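Local coordinates for YkuI protein (Bacillus subtilis, PDB 2BAS) that probably hydrolyses the second messenger cyclic di-GMP through an EAL-type phosphodiesterase domain that a long helix joins to a C-terminal signalling domain, at residues 44-49 against 268-273; 332-337 against 396-401. All blocks are in the same frame, centred on the assembly; numbering follows the deposited sequence.

How the contacts relate
The two contacts lie in different domains of YkuI, on opposite sides of the centre of the chain, with centres 45 Å apart and nearest atoms about 27 Å apart. Contact 1 belongs to the EAL domain, where the residues just before helix 271-311 pack on a strand; that helix leads toward the C-terminal domain of contact 2. K366 of the second subunit pairs with E49 of segment 44-49, and K225 and G227 of that subunit pack on M401 and L396 of segment 396-401, so one segment of each contact borders the other type of domain in the partner subunit. Strand 53-64, paired with the strand of contact 1, carries EVL, probably the counterpart of the EAL signature.

Contact 1. Residues 44-49 against 268-273; sequences AIFSAE and DVLKQR
F46 and L270 form the tight part of this contact. The methyl CD2 of L270 lies over one face of the phenylalanine ring as a CH-pi contact, 4.1 Å from the centroid and 27° off the normal, and L270 CB reaches the rim of the ring at F46 CE2 (3.7 Å). The two side chains cross at about a right angle. V269, partly exposed, forms the lighter, more open side: its CG1 stands at the edge of the ring, near the ring plane, in a single approach 4.0 Å from F46 CE2. With its CG anti to the carbonyl carbon (chi1 -66°), F46 sends its ring out from the strand toward the turn. Strand 38-47 runs antiparallel to both of its neighbours in the barrel-like sheet of the EAL domain, and here it meets the type I turn 268-271, whose L270 is the N-cap of helix 271-311. V53 and V258 also touch the F46 side chain, so the apolar patch continues into the domain. On the polar outer face of the turn, K271 NZ forms a salt bridge to D268 OD1 (2.8 Å), coming from above the carboxylate plane, while K271 N donates to D268 O, without touching strand 38-47.

Contact 2. Residues 332-337 against 396-401; sequences CSFRIY and LETGEM
R335 and E397 join the two segments through a salt bridge in which R335 NH1 donates to E397 OE1 (2.6 Å, N-H...O angle 147°). The carboxylate oxygen sits at the edge of the guanidinium, slightly tilted from its plane; the two flat groups are turned 72° apart, and NH1 meets OE1 from above the carboxylate plane rather than as a coplanar, two-bond pair. The arginine leaves the strand with CG anti to N and bends at chi3 (-78°) to bring its head to the loop. Its other terminal nitrogen, NH2, makes salt bridges to D395 and D418; three carboxylates surround this buried guanidinium and probably balance its charge between them. Both oxygens of E397 have partners, because OE2 is hydrogen-bonded to the hydroxyl OH of Y363. D395 OD1 in turn accepts a hydrogen bond from the backbone N-H of T398, and further along the loop E400 OE1 accepts one from the backbone N of Y421. With a leucine in place of R335, E397, D395 and D418 would probably be left as neighbouring negative charges without their common mate. Beside this polar cluster, T398 CG2 touches F334 CE1 obliquely (3.6 Å). The loop joins strands 388-394 and 401-409 and reaches the start of strand 335-340, three strands of one six-stranded antiparallel sheet, consistent with a PAS-like fold for this EAL-associated signalling domain.

Contact 1. Residues 44-49 against 268-273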
loop_
_atom_site.group_PDB
_atom_site.type_symbol
_atom_site.label_atom_id
_atom_site.label_comp_id
_atom_site.label_asym_id
_atom_site.label_seq_id
_atom_site.Cartn_x
_atom_site.Cartn_y
_atom_site.Cartn_z
ATOM N N ALA A 44 -11.973 -20.544 17.345
ATOM C CA ALA A 44 -11.658 -21.109 16.036
ATOM C C ALA A 44 -11.347 -20.052 15.000
ATOM O O ALA A 44 -11.884 -18.934 15.036
ATOM C CB ALA A 44 -12.788 -22.008 15.550
ATOM N N ILE A 45 -10.456 -20.414 14.083
ATOM C CA ILE A 45 -10.113 -19.555 12.971
ATOM C C ILE A 45 -10.470 -20.292 11.696
ATOM O O ILE A 45 -10.151 -21.482 11.547
ATOM C CB ILE A 45 -8.642 -19.114 13.024
ATOM C CG1 ILE A 45 -8.436 -18.217 14.246
ATOM C CG2 ILE A 45 -8.270 -18.347 11.758
ATOM C CD1 ILE A 45 -7.065 -18.256 14.799
ATOM N N PHE A 46 -11.136 -19.578 10.789
ATOM C CA PHE A 46 -11.764 -20.200 9.625
ATOM C C PHE A 46 -11.075 -19.992 8.293
ATOM O O PHE A 46 -10.576 -18.918 7.998
ATOM C CB PHE A 46 -13.238 -19.796 9.543
ATOM C CG PHE A 46 -14.061 -20.333 10.678
ATOM C CD1 PHE A 46 -14.213 -19.600 11.852
ATOM C CD2 PHE A 46 -14.655 -21.586 10.588
ATOM C CE1 PHE A 46 -14.965 -20.099 12.913
ATOM C CE2 PHE A 46 -15.405 -22.094 11.639
ATOM C CZ PHE A 46 -15.563 -21.345 12.804
ATOM N N SER A 47 -11.064 -21.064 7.509
ATOM C CA SER A 47 -10.465 -21.122 6.178
ATOM C C SER A 47 -11.374 -20.444 5.169
ATOM O O SER A 47 -12.599 -20.474 5.319
ATOM C CB SER A 47 -10.313 -22.594 5.773
ATOM O OG SER A 47 -9.315 -22.785 4.787
ATOM N N ALA A 48 -10.787 -19.847 4.135
ATOM C CA ALA A 48 -11.580 -19.250 3.069
ATOM C C ALA A 48 -11.839 -20.241 1.938
ATOM O O ALA A 48 -12.935 -20.253 1.372
ATOM C CB ALA A 48 -10.916 -18.002 2.535
ATOM N N GLU A 49 -10.838 -21.070 1.625
ATOM C CA GLU A 49 -10.918 -22.038 0.519
ATOM C C GLU A 49 -11.969 -23.110 0.795
ATOM O O GLU A 49 -12.961 -23.214 0.069
ATOM C CB GLU A 49 -9.561 -22.683 0.227
ATOM C CG GLU A 49 -8.371 -21.756 0.298
ATOM C CD GLU A 49 -7.515 -22.038 1.508
ATOM O OE1 GLU A 49 -7.066 -23.200 1.637
ATOM O OE2 GLU A 49 -7.285 -21.111 2.318
ATOM N N ASP A 268 -15.898 -29.075 10.454
ATOM C CA ASP A 268 -16.857 -28.583 9.470
ATOM C C ASP A 268 -18.012 -27.848 10.149
ATOM O O ASP A 268 -19.064 -27.642 9.539
ATOM C CB ASP A 268 -17.425 -29.755 8.656
ATOM C CG ASP A 268 -16.361 -30.502 7.870
ATOM O OD1 ASP A 268 -15.263 -29.770 7.473
ATOM O OD2 ASP A 268 -16.640 -31.826 7.637
ATOM N N VAL A 269 -17.810 -27.449 11.404
ATOM C CA VAL A 269 -18.869 -26.842 12.219
ATOM C C VAL A 269 -19.682 -25.770 11.494
ATOM O O VAL A 269 -20.896 -25.669 11.688
ATOM C CB VAL A 269 -18.320 -26.279 13.568
ATOM C CG1 VAL A 269 -17.208 -25.240 13.333
ATOM C CG2 VAL A 269 -19.452 -25.695 14.431
ATOM N N LEU A 270 -19.016 -25.000 10.635
ATOM C CA LEU A 270 -19.638 -23.835 10.031
ATOM C C LEU A 270 -19.685 -23.858 8.495
ATOM O O LEU A 270 -20.173 -22.905 7.882
ATOM C CB LEU A 270 -18.910 -22.585 10.536
ATOM C CG LEU A 270 -19.771 -21.460 11.117
ATOM C CD1 LEU A 270 -20.598 -21.955 12.315
ATOM C CD2 LEU A 270 -18.891 -20.288 11.525
ATOM N N LYS A 271 -19.212 -24.947 7.885
ATOM C CA LYS A 271 -19.095 -25.060 6.415
ATOM C C LYS A 271 -20.311 -24.576 5.608
ATOM O O LYS A 271 -20.159 -23.838 4.628
ATOM C CB LYS A 271 -18.725 -26.492 6.000
ATOM C CG LYS A 271 -18.290 -26.629 4.528
ATOM C CD LYS A 271 -17.778 -28.034 4.209
ATOM C CE LYS A 271 -16.369 -28.286 4.785
ATOM N NZ LYS A 271 -16.001 -29.737 4.809
ATOM N N GLN A 272 -21.508 -24.992 6.019
ATOM C CA GLN A 272 -22.719 -24.662 5.265
ATOM C C GLN A 272 -23.135 -23.200 5.333
ATOM O O GLN A 272 -23.464 -22.609 4.309
ATOM C CB GLN A 272 -23.876 -25.598 5.632
ATOM C CG GLN A 272 -23.589 -27.049 5.267
ATOM C CD GLN A 272 -22.850 -27.175 3.937
ATOM O OE1 GLN A 272 -23.337 -26.729 2.896
ATOM N NE2 GLN A 272 -21.664 -27.777 3.974
ATOM N N ARG A 273 -23.113 -22.624 6.528
ATOM C CA ARG A 273 -23.463 -21.223 6.710
ATOM C C ARG A 273 -22.526 -20.323 5.899
ATOM O O ARG A 273 -22.984 -19.414 5.209
ATOM C CB ARG A 273 -23.440 -20.861 8.197
ATOM C CG ARG A 273 -23.655 -19.391 8.500
ATOM C CD ARG A 273 -23.427 -19.127 9.972
ATOM N NE ARG A 273 -23.145 -17.722 10.244
ATOM C CZ ARG A 273 -23.000 -17.205 11.460
ATOM N NH1 ARG A 273 -23.116 -17.965 12.538
ATOM N NH2 ARG A 273 -22.745 -15.915 11.600
#

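Contact 2. Residues 332-337 against 396-401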
loop_
_atom_site.group_PDB
_atom_site.type_symbol
_atom_site.label_atom_id
_atom_site.label_comp_id
_atom_site.label_asym_id
_atom_site.label_seq_id
_atom_site.Cartn_x
_atom_site.Cartn_y
_atom_site.Cartn_z
ATOM N N CYS A 332 -20.315 15.391 -18.801
ATOM C CA CYS A 332 -19.610 14.300 -18.118
ATOM C C CYS A 332 -18.102 14.447 -17.965
ATOM O O CYS A 332 -17.415 13.471 -17.672
ATOM C CB CYS A 332 -19.927 12.954 -18.779
ATOM S SG CYS A 332 -19.528 12.861 -20.533
ATOM N N SER A 333 -17.572 15.652 -18.136
ATOM C CA SER A 333 -16.137 15.844 -17.928
ATOM C C SER A 333 -15.784 17.216 -17.352
ATOM O O SER A 333 -16.618 18.104 -17.320
ATOM C CB SER A 333 -15.329 15.522 -19.205
ATOM O OG SER A 333 -15.731 16.293 -20.328
ATOM N N PHE A 334 -14.555 17.374 -16.870
ATOM C CA PHE A 334 -14.113 18.682 -16.357
ATOM C C PHE A 334 -12.671 18.959 -16.794
ATOM O O PHE A 334 -12.174 20.064 -16.651
ATOM C CB PHE A 334 -14.285 18.806 -14.826
ATOM C CG PHE A 334 -13.244 18.056 -14.036
ATOM C CD1 PHE A 334 -12.124 18.721 -13.534
ATOM C CD2 PHE A 334 -13.374 16.691 -13.808
ATOM C CE1 PHE A 334 -11.153 18.042 -12.807
ATOM C CE2 PHE A 334 -12.419 15.998 -13.093
ATOM C CZ PHE A 334 -11.298 16.669 -12.588
ATOM N N ARG A 335 -12.014 17.955 -17.348
ATOM C CA ARG A 335 -10.678 18.154 -17.934
ATOM C C ARG A 335 -10.459 17.203 -19.095
ATOM O O ARG A 335 -10.807 16.014 -19.007
ATOM C CB ARG A 335 -9.572 17.979 -16.900
ATOM C CG ARG A 335 -8.274 18.627 -17.313
ATOM C CD ARG A 335 -7.114 18.194 -16.452
ATOM N NE ARG A 335 -7.076 18.860 -15.151
ATOM C CZ ARG A 335 -7.431 18.289 -14.001
ATOM N NH1 ARG A 335 -7.329 18.972 -12.868
ATOM N NH2 ARG A 335 -7.871 17.036 -13.982
ATOM N N ILE A 336 -9.922 17.747 -20.191
ATOM C CA ILE A 336 -9.559 16.971 -21.389
ATOM C C ILE A 336 -8.198 17.433 -21.935
ATOM O O ILE A 336 -7.936 18.639 -21.993
ATOM C CB ILE A 336 -10.649 17.070 -22.490
ATOM C CG1 ILE A 336 -12.013 16.698 -21.907
ATOM C CG2 ILE A 336 -10.325 16.160 -23.695
ATOM C CD1 ILE A 336 -13.172 16.769 -22.890
ATOM N N TYR A 337 -7.350 16.469 -22.326
ATOM C CA TYR A 337 -6.023 16.718 -22.912
ATOM C C TYR A 337 -5.521 15.474 -23.670
ATOM O O TYR A 337 -6.049 14.374 -23.467
ATOM C CB TYR A 337 -5.006 17.129 -21.828
ATOM C CG TYR A 337 -4.731 16.067 -20.772
ATOM C CD1 TYR A 337 -3.601 15.251 -20.834
ATOM C CD2 TYR A 337 -5.613 15.876 -19.728
ATOM C CE1 TYR A 337 -3.370 14.266 -19.853
ATOM C CE2 TYR A 337 -5.403 14.914 -18.765
ATOM C CZ TYR A 337 -4.290 14.113 -18.817
ATOM O OH TYR A 337 -4.137 13.171 -17.820
ATOM N N LEU A 396 -5.498 15.703 -8.029
ATOM C CA LEU A 396 -4.562 16.552 -7.267
ATOM C C LEU A 396 -4.911 18.032 -7.211
ATOM O O LEU A 396 -4.650 18.691 -6.200
ATOM C CB LEU A 396 -3.114 16.361 -7.715
ATOM C CG LEU A 396 -2.292 15.360 -6.894
ATOM C CD1 LEU A 396 -0.844 15.357 -7.370
ATOM C CD2 LEU A 396 -2.344 15.665 -5.393
ATOM N N GLU A 397 -5.520 18.544 -8.278
ATOM C CA GLU A 397 -5.887 19.956 -8.322
ATOM C C GLU A 397 -7.199 20.234 -7.605
ATOM O O GLU A 397 -7.238 21.063 -6.700
ATOM C CB GLU A 397 -5.916 20.491 -9.763
ATOM C CG GLU A 397 -4.537 20.494 -10.432
ATOM C CD GLU A 397 -4.559 20.865 -11.923
ATOM O OE1 GLU A 397 -5.659 20.998 -12.515
ATOM O OE2 GLU A 397 -3.454 21.025 -12.501
ATOM N N THR A 398 -8.266 19.537 -7.992
ATOM C CA THR A 398 -9.600 19.828 -7.455
ATOM C C THR A 398 -9.846 19.281 -6.048
ATOM O O THR A 398 -10.554 19.908 -5.250
ATOM C CB THR A 398 -10.747 19.408 -8.411
ATOM O OG1 THR A 398 -10.837 17.982 -8.481
ATOM C CG2 THR A 398 -10.525 19.973 -9.806
ATOM N N GLY A 399 -9.255 18.130 -5.743
ATOM C CA GLY A 399 -9.368 17.527 -4.422
ATOM C C GLY A 399 -10.596 16.648 -4.240
ATOM O O GLY A 399 -11.116 16.509 -3.132
ATOM N N GLU A 400 -11.074 16.060 -5.329
ATOM C CA GLU A 400 -12.213 15.153 -5.238
ATOM C C GLU A 400 -11.919 13.849 -5.951
ATOM O O GLU A 400 -11.050 13.792 -6.815
ATOM C CB GLU A 400 -13.503 15.800 -5.770
ATOM C CG GLU A 400 -13.439 16.274 -7.212
ATOM C CD GLU A 400 -14.790 16.760 -7.746
ATOM O OE1 GLU A 400 -15.099 16.439 -8.917
ATOM O OE2 GLU A 400 -15.539 17.459 -7.011
HETATM N N MSE A 401 -12.643 12.814 -5.548
HETATM C CA MSE A 401 -12.531 11.494 -6.125
HETATM C C MSE A 401 -13.089 11.535 -7.540
HETATM O O MSE A 401 -14.268 11.876 -7.738
HETATM C CB MSE A 401 -13.305 10.465 -5.277
HETATM C CG MSE A 401 -12.753 10.250 -3.863
HETATM SE SE MSE A 401 -10.846 9.712 -3.795
HETATM C CE MSE A 401 -11.031 7.842 -4.365
#